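Local atomic coordinates of putative kinase (Chloroflexus aurantiacus, PDB entry 2RHM), a protein that is of unknown function but, as a putative kinase with the P-loop nucleoside triphosphate hydrolase fold, probably binds a nucleotide and transfers a phosphate from it. Residues M65-A70 and L80-N85; F86-D91 and P154-G159; T105-R110 and Q180-H185. One frame throughout, in Å; residues are numbered along the deposited sequence.

Contact 1. Residues M65-A70 and L80-N85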
# COMPACT_ATOMS: atom_id res chain seq x y z
N MSE B 65 -1.49 4.82 5.92
CA MSE B 65 -1.06 4.17 4.68
C MSE B 65 -2.09 3.15 4.21
O MSE B 65 -2.30 2.96 3.01
CB MSE B 65 0.29 3.46 4.88
CG MSE B 65 1.50 4.32 4.64
SE MSE B 65 1.52 5.01 2.82
CE MSE B 65 1.40 3.45 1.82
N LEU B 66 -2.71 2.47 5.17
CA LEU B 66 -3.71 1.45 4.87
C LEU B 66 -4.88 2.09 4.10
O LEU B 66 -5.29 1.59 3.04
CB LEU B 66 -4.21 0.83 6.18
CG LEU B 66 -4.19 -0.69 6.27
CD1 LEU B 66 -2.82 -1.19 6.04
CD2 LEU B 66 -4.68 -1.13 7.64
N TYR B 67 -5.42 3.18 4.62
CA TYR B 67 -6.53 3.88 3.96
C TYR B 67 -6.13 4.53 2.62
O TYR B 67 -6.91 4.54 1.68
CB TYR B 67 -7.12 4.93 4.89
CG TYR B 67 -7.99 4.33 5.96
CD1 TYR B 67 -9.28 3.89 5.68
CD2 TYR B 67 -7.52 4.15 7.24
CE1 TYR B 67 -10.08 3.31 6.66
CE2 TYR B 67 -8.32 3.58 8.23
CZ TYR B 67 -9.59 3.17 7.94
OH TYR B 67 -10.36 2.60 8.95
N HIS B 68 -4.90 5.03 2.54
CA HIS B 68 -4.39 5.64 1.30
C HIS B 68 -4.31 4.60 0.18
O HIS B 68 -4.77 4.81 -0.95
CB HIS B 68 -3.00 6.26 1.53
CG HIS B 68 -2.32 6.69 0.27
ND1 HIS B 68 -2.63 7.86 -0.38
CD2 HIS B 68 -1.36 6.09 -0.48
CE1 HIS B 68 -1.89 7.97 -1.47
NE2 HIS B 68 -1.09 6.92 -1.55
N THR B 69 -3.74 3.45 0.52
CA THR B 69 -3.53 2.39 -0.46
C THR B 69 -4.87 1.75 -0.82
O THR B 69 -5.15 1.44 -1.99
CB THR B 69 -2.52 1.37 0.10
OG1 THR B 69 -1.26 2.02 0.30
CG2 THR B 69 -2.32 0.25 -0.87
N ALA B 70 -5.73 1.59 0.17
CA ALA B 70 -7.08 1.04 -0.09
C ALA B 70 -7.86 1.84 -1.10
O ALA B 70 -8.59 1.29 -1.92
CB ALA B 70 -7.87 0.94 1.19
N LEU B 80 -10.58 -5.94 -1.97
CA LEU B 80 -9.39 -6.10 -1.15
C LEU B 80 -9.73 -6.41 0.29
O LEU B 80 -10.86 -6.25 0.74
CB LEU B 80 -8.54 -4.83 -1.24
CG LEU B 80 -9.05 -3.60 -0.49
CD1 LEU B 80 -8.30 -3.45 0.76
CD2 LEU B 80 -8.88 -2.34 -1.29
N ILE B 81 -8.72 -6.89 1.00
CA ILE B 81 -8.83 -7.25 2.40
C ILE B 81 -7.96 -6.27 3.20
O ILE B 81 -6.79 -6.02 2.86
CB ILE B 81 -8.31 -8.67 2.64
CG1 ILE B 81 -9.07 -9.70 1.78
CG2 ILE B 81 -8.38 -9.00 4.14
CD1 ILE B 81 -8.27 -10.97 1.56
N MSE B 82 -8.54 -5.73 4.26
CA MSE B 82 -7.81 -4.89 5.21
C MSE B 82 -7.87 -5.58 6.57
O MSE B 82 -8.92 -6.00 7.03
CB MSE B 82 -8.40 -3.48 5.34
CG MSE B 82 -8.33 -2.62 4.08
SE MSE B 82 -9.23 -0.89 4.35
CE MSE B 82 -8.23 -0.50 6.00
N GLU B 83 -6.71 -5.65 7.23
CA GLU B 83 -6.62 -6.31 8.52
C GLU B 83 -5.94 -5.42 9.54
O GLU B 83 -4.84 -4.90 9.29
CB GLU B 83 -5.87 -7.63 8.38
CG GLU B 83 -5.64 -8.34 9.70
CD GLU B 83 -4.32 -7.92 10.39
OE1 GLU B 83 -3.23 -8.09 9.79
OE2 GLU B 83 -4.38 -7.44 11.53
N SER B 84 -6.60 -5.23 10.68
CA SER B 84 -6.05 -4.49 11.81
C SER B 84 -6.91 -4.74 13.03
O SER B 84 -7.98 -5.35 12.93
CB SER B 84 -6.07 -2.99 11.52
OG SER B 84 -5.34 -2.28 12.51
N ASN B 85 -6.47 -4.27 14.19
CA ASN B 85 -7.33 -4.24 15.36
C ASN B 85 -8.08 -2.89 15.30
O ASN B 85 -7.76 -1.95 16.00
CB ASN B 85 -6.56 -4.46 16.66
CG ASN B 85 -5.44 -3.47 16.88
OD1 ASN B 85 -4.70 -3.12 15.96
ND2 ASN B 85 -5.27 -3.06 18.15
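Met82, present as selenomethionine, reaches from strand 80-83 into the helix turn formed by Leu66, Tyr67 and Ala70. Its SE lies 3.9 Å from Ala70 CB, and its methyl CE sits 4.0 Å from Leu66 CD2. The same methyl lies above one face of the Tyr67 ring, toward the rim, at 4.3 Å from CE1. SE itself is 5.3 Å from the ring centroid and 29° off the normal, an oblique Met-aromatic contact. A bend at chi3 (52°) turns the methyl away from the extended line of the chain and onto Leu66 and the ring. Two residues before Met82, Leu80 CD2 packs against the backbone of Ala70, 3.7 Å from its O. Ala70 CB is also 4.2 Å from Leu80 CD2, so this methyl meets both residues.

Helix and strand run antiparallel, their axes 174° apart in direction and 10.2 Å apart at closest approach, as befits a helix lying on a P-loop NTPase sheet. Leu34 of the neighbouring strand touches both Leu66 and Leu80, while Met95 of helix 88-101 touches Tyr67 and Met82. The Tyr67 hydroxyl is hydrogen-bonded to Asp91. Glu83 leaves the strand away from the helix, its carboxylate salt-bridged to Lys18 and hydrogen-bonded to Ser35 near the probable Walker A loop. The joint between helix and strand therefore rests on dispersion between apolar and polarisable groups, with the polar ends directed elsewhere.

Contact 2. Residues F86-D91 and P154-G159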
# COMPACT_ATOMS: atom_id res chain seq x y z
N PHE B 86 -9.08 -2.83 14.43
CA PHE B 86 -9.80 -1.58 14.17
C PHE B 86 -10.55 -1.07 15.40
O PHE B 86 -11.08 -1.85 16.21
CB PHE B 86 -10.77 -1.74 13.01
CG PHE B 86 -10.12 -1.96 11.69
CD1 PHE B 86 -9.59 -0.89 10.98
CD2 PHE B 86 -10.06 -3.22 11.12
CE1 PHE B 86 -9.01 -1.08 9.73
CE2 PHE B 86 -9.47 -3.42 9.88
CZ PHE B 86 -8.95 -2.36 9.20
N ARG B 87 -10.61 0.26 15.52
CA ARG B 87 -11.26 0.92 16.64
C ARG B 87 -12.52 1.62 16.16
O ARG B 87 -12.45 2.43 15.24
CB ARG B 87 -10.38 2.01 17.20
CG ARG B 87 -9.17 1.56 17.92
CD ARG B 87 -8.41 2.76 18.43
NE ARG B 87 -9.16 3.44 19.49
CZ ARG B 87 -9.21 3.01 20.76
NH1 ARG B 87 -8.56 1.92 21.15
NH2 ARG B 87 -9.91 3.69 21.65
N VAL B 88 -13.65 1.31 16.78
CA VAL B 88 -14.90 1.93 16.39
C VAL B 88 -14.82 3.45 16.48
O VAL B 88 -15.31 4.18 15.60
CB VAL B 88 -16.07 1.43 17.26
CG1 VAL B 88 -17.31 2.27 17.06
CG2 VAL B 88 -16.39 -0.03 16.96
N ASP B 89 -14.21 3.95 17.55
CA ASP B 89 -14.23 5.37 17.80
C ASP B 89 -13.55 6.21 16.73
O ASP B 89 -13.99 7.33 16.48
CB ASP B 89 -13.69 5.72 19.19
CG ASP B 89 -12.22 5.37 19.40
OD1 ASP B 89 -11.58 4.72 18.55
OD2 ASP B 89 -11.71 5.74 20.47
N LEU B 90 -12.52 5.67 16.09
CA LEU B 90 -11.79 6.39 15.03
C LEU B 90 -11.97 5.82 13.62
O LEU B 90 -12.02 6.58 12.64
CB LEU B 90 -10.31 6.40 15.37
CG LEU B 90 -9.88 7.21 16.57
CD1 LEU B 90 -8.35 7.14 16.67
CD2 LEU B 90 -10.35 8.65 16.46
N ASP B 91 -12.01 4.50 13.49
CA ASP B 91 -12.10 3.89 12.16
C ASP B 91 -13.48 3.94 11.51
O ASP B 91 -13.59 3.82 10.30
CB ASP B 91 -11.53 2.46 12.19
CG ASP B 91 -10.03 2.43 12.43
OD1 ASP B 91 -9.30 2.97 11.57
OD2 ASP B 91 -9.57 1.87 13.45
N PRO B 154 -15.16 -4.69 19.75
CA PRO B 154 -16.38 -4.29 19.05
C PRO B 154 -16.15 -4.17 17.53
O PRO B 154 -15.16 -3.59 17.10
CB PRO B 154 -16.70 -2.92 19.67
CG PRO B 154 -15.97 -2.93 20.99
CD PRO B 154 -14.70 -3.64 20.67
N PRO B 155 -17.09 -4.68 16.72
CA PRO B 155 -16.89 -4.61 15.29
C PRO B 155 -17.21 -3.21 14.76
O PRO B 155 -17.90 -2.42 15.43
CB PRO B 155 -17.89 -5.64 14.75
CG PRO B 155 -18.95 -5.71 15.76
CD PRO B 155 -18.37 -5.33 17.08
N LEU B 156 -16.75 -2.90 13.54
CA LEU B 156 -17.07 -1.58 12.99
C LEU B 156 -18.52 -1.58 12.53
O LEU B 156 -18.98 -2.52 11.90
CB LEU B 156 -16.15 -1.17 11.87
CG LEU B 156 -14.66 -1.10 12.19
CD1 LEU B 156 -13.85 -0.70 10.99
CD2 LEU B 156 -14.41 -0.15 13.35
N PRO B 157 -19.25 -0.50 12.81
CA PRO B 157 -20.65 -0.46 12.42
C PRO B 157 -20.84 -0.02 10.96
O PRO B 157 -21.39 1.05 10.69
CB PRO B 157 -21.23 0.58 13.39
CG PRO B 157 -20.13 1.48 13.65
CD PRO B 157 -18.84 0.72 13.52
N LEU B 158 -20.42 -0.88 10.02
CA LEU B 158 -20.35 -0.53 8.60
C LEU B 158 -21.58 -0.96 7.81
O LEU B 158 -21.77 -0.54 6.65
CB LEU B 158 -19.14 -1.24 7.99
CG LEU B 158 -17.77 -0.93 8.58
CD1 LEU B 158 -16.71 -1.70 7.84
CD2 LEU B 158 -17.48 0.56 8.53
N GLY B 159 -22.44 -1.76 8.42
CA GLY B 159 -23.50 -2.37 7.69
C GLY B 159 -22.87 -3.56 7.01
O GLY B 159 -21.66 -3.78 7.08
O HOH W 1 -12.98 -3.63 15.26
O HOH W 2 -13.79 -1.21 18.41
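In this P-loop NTPase fold, the N-terminal end of helix 88-101 meets the proline-rich loop that leads into strand 162-166, and Leu156 of the loop is the residue inserted against the helix start. Its two methyls divide the work. CD1 lies 3.8 Å from Phe86 CB, where the two side chains cross at about a right angle, and CD2 lies 3.7 Å from Val88 CA in the first helical turn. Asp91 CB borders both methyls.

Val88 meets the loop with both of its methyl branches: CG2, placed beside its own backbone N, reaches 3.2 Å from Pro155 O and also touches Pro154 CB, while CG1 faces Pro157 CD. Pro157 is the centre of an inverse gamma turn, which bends the loop just after Leu156.

Polar links between the segments run through water. One water donates to both Phe86 O and Pro154 O; a second accepts from Val88 N and donates to Pro154 O, at 3.0 Å in each case, so that this carbonyl receives two waters.

Arg87 occupies the N-cap position, and its guanidinium grips Asp89 side-on through NE and NH2. The Asp91 carboxylate is held on both oxygens: OD1 by Arg94 in a salt bridge, while OD2 turns back to the start of the helix. There Arg87 N donates to the anti lone pair of Asp91 OD2 at 2.8 Å, with a nearly straight N-H...O angle of 175°.

Contact 3. Residues T105-R110 and Q180-H185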
# COMPACT_ATOMS: atom_id res chain seq x y z
N THR B 105 -18.48 -2.21 -0.91
CA THR B 105 -19.47 -2.98 -0.20
C THR B 105 -18.74 -3.75 0.89
O THR B 105 -17.91 -4.61 0.58
CB THR B 105 -20.14 -3.99 -1.14
OG1 THR B 105 -20.81 -3.29 -2.20
CG2 THR B 105 -21.15 -4.80 -0.39
N PRO B 106 -19.04 -3.46 2.18
CA PRO B 106 -18.30 -4.09 3.28
C PRO B 106 -18.73 -5.50 3.64
O PRO B 106 -19.92 -5.84 3.61
CB PRO B 106 -18.59 -3.16 4.46
CG PRO B 106 -19.98 -2.69 4.19
CD PRO B 106 -20.08 -2.53 2.68
N ILE B 107 -17.73 -6.32 3.97
CA ILE B 107 -17.92 -7.66 4.51
C ILE B 107 -16.95 -7.71 5.68
O ILE B 107 -15.79 -7.37 5.52
CB ILE B 107 -17.56 -8.75 3.50
CG1 ILE B 107 -18.46 -8.65 2.25
CG2 ILE B 107 -17.71 -10.14 4.17
CD1 ILE B 107 -18.02 -9.56 1.12
N GLN B 108 -17.41 -8.10 6.86
CA GLN B 108 -16.58 -8.01 8.05
C GLN B 108 -16.46 -9.34 8.79
O GLN B 108 -17.46 -10.06 8.96
CB GLN B 108 -17.10 -6.92 9.01
CG GLN B 108 -16.16 -6.61 10.17
CD GLN B 108 -16.57 -5.38 11.01
OE1 GLN B 108 -15.84 -4.99 11.92
NE2 GLN B 108 -17.72 -4.78 10.70
N ILE B 109 -15.23 -9.68 9.12
CA ILE B 109 -14.91 -10.86 9.94
C ILE B 109 -14.20 -10.40 11.21
O ILE B 109 -13.18 -9.69 11.15
CB ILE B 109 -14.04 -11.88 9.20
CG1 ILE B 109 -14.71 -12.29 7.90
CG2 ILE B 109 -13.82 -13.11 10.08
CD1 ILE B 109 -13.93 -13.23 7.10
N ARG B 110 -14.78 -10.76 12.35
CA ARG B 110 -14.23 -10.41 13.63
C ARG B 110 -13.69 -11.67 14.29
O ARG B 110 -14.40 -12.66 14.43
CB ARG B 110 -15.26 -9.76 14.55
CG ARG B 110 -14.71 -9.59 15.95
CD ARG B 110 -15.68 -9.03 16.91
NE ARG B 110 -16.86 -9.87 17.09
CZ ARG B 110 -17.73 -9.71 18.08
NH1 ARG B 110 -17.54 -8.76 18.98
NH2 ARG B 110 -18.78 -10.51 18.18
N GLN B 180 -15.45 -19.70 2.09
CA GLN B 180 -16.73 -19.86 1.37
C GLN B 180 -17.82 -18.89 1.83
O GLN B 180 -18.61 -18.41 1.01
CB GLN B 180 -17.25 -21.30 1.46
CG GLN B 180 -16.39 -22.31 0.72
CD GLN B 180 -16.02 -21.82 -0.66
OE1 GLN B 180 -16.89 -21.41 -1.44
NE2 GLN B 180 -14.73 -21.84 -0.96
N TRP B 181 -17.88 -18.65 3.14
CA TRP B 181 -18.79 -17.64 3.69
C TRP B 181 -18.59 -16.29 3.01
O TRP B 181 -19.55 -15.67 2.55
CB TRP B 181 -18.61 -17.54 5.20
CG TRP B 181 -19.60 -16.59 5.85
CD1 TRP B 181 -20.84 -16.89 6.32
CD2 TRP B 181 -19.41 -15.20 6.09
NE1 TRP B 181 -21.43 -15.77 6.85
CE2 TRP B 181 -20.57 -14.71 6.71
CE3 TRP B 181 -18.36 -14.31 5.84
CZ2 TRP B 181 -20.71 -13.36 7.08
CZ3 TRP B 181 -18.50 -12.99 6.21
CH2 TRP B 181 -19.67 -12.53 6.82
N VAL B 182 -17.33 -15.85 2.93
CA VAL B 182 -17.00 -14.61 2.21
C VAL B 182 -17.36 -14.71 0.72
O VAL B 182 -17.97 -13.79 0.17
CB VAL B 182 -15.49 -14.22 2.36
CG1 VAL B 182 -15.19 -12.96 1.57
CG2 VAL B 182 -15.13 -14.00 3.80
N ARG B 183 -17.02 -15.82 0.06
CA ARG B 183 -17.35 -15.97 -1.36
C ARG B 183 -18.83 -15.81 -1.62
O ARG B 183 -19.23 -15.11 -2.55
CB ARG B 183 -16.87 -17.32 -1.93
CG ARG B 183 -15.38 -17.42 -2.03
CD ARG B 183 -14.93 -18.69 -2.74
NE ARG B 183 -15.12 -18.60 -4.19
CZ ARG B 183 -16.08 -19.21 -4.90
NH1 ARG B 183 -16.99 -19.97 -4.31
NH2 ARG B 183 -16.12 -19.05 -6.22
N GLN B 184 -19.66 -16.46 -0.80
CA GLN B 184 -21.11 -16.37 -0.97
C GLN B 184 -21.52 -14.91 -0.92
O GLN B 184 -22.24 -14.43 -1.80
CB GLN B 184 -21.85 -17.16 0.11
N HIS B 185 -21.01 -14.19 0.07
CA HIS B 185 -21.33 -12.77 0.20
C HIS B 185 -20.75 -11.88 -0.92
O HIS B 185 -21.37 -10.89 -1.30
CB HIS B 185 -20.97 -12.28 1.61
CG HIS B 185 -21.90 -12.79 2.65
ND1 HIS B 185 -23.18 -12.30 2.80
CD2 HIS B 185 -21.78 -13.79 3.56
CE1 HIS B 185 -23.79 -12.95 3.77
NE2 HIS B 185 -22.96 -13.86 4.25
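Trp181 is the first residue of 180-185 to meet the strand, with the outer corner of its six-membered ring: CZ3 lies 3.6 Å from Ile107 CG2 and CH2 3.9 Å from Gln108 O. Its chi1 of -176° sets CG opposite the backbone N and sends the indole toward the strand, where it and Ile107 slide past each other in opposite directions. Ile109 CG1 also borders CZ3, at 4.2 Å. Pro161 and Leu163, the latter on strand 162-166, touch the indole as well.

Val182 follows, its CG2 3.6 Å from Ile109 CD1 in a pair of side chains that cross at about a right angle. Leu25 of helix 18-29 touches both of them, so the two helices share this part of the core. The arrangement is that of a three-layer alpha/beta fold with a parallel sheet, as in P-loop NTPases: helix 175-187 lies on the sheet antiparallel to strand 105-112, the local axes 9.9 Å apart and 165° apart in direction.

Arg183 points away from the strand, and its NH1 donates to Gln180 OE1 in the carbonyl plane, on a lone pair. At His185, CB comes 4.0 Å from Ile107 CD1. Ile107 thus spans a full helical turn, CG2 on Trp181 and CD1 on His185; an alanine in place of Ile107 would probably open a gap between the strand and the Trp181-His185 pair and leave the indole freer to shift. The His185 imidazole is tilted against the indole and puts CD2 3.5 Å above the centre of one face.

From the N terminus, contact 1 closes first, pairing helix 52-75 with the strand that follows it, 80-83, across a gap of only nine residues. Contact 2 opens immediately afterwards, where that strand gives way to helix 88-101, and closes a 62-residue excursion at the loop before strand 162-166. Contact 3 starts within this excursion, on strand 105-112, and ends beyond it on helix 175-187, so contacts 2 and 3 cross. Contacts 1 and 3 both reach the central parallel sheet without touching, their nearest atoms about 7 Å apart. Contact 2 bridges them: Asp91 OD1 meets Tyr67 OH at 2.8 Å, and Leu156 N meets Gln108 OE1 at 2.8 Å, both probable hydrogen bonds.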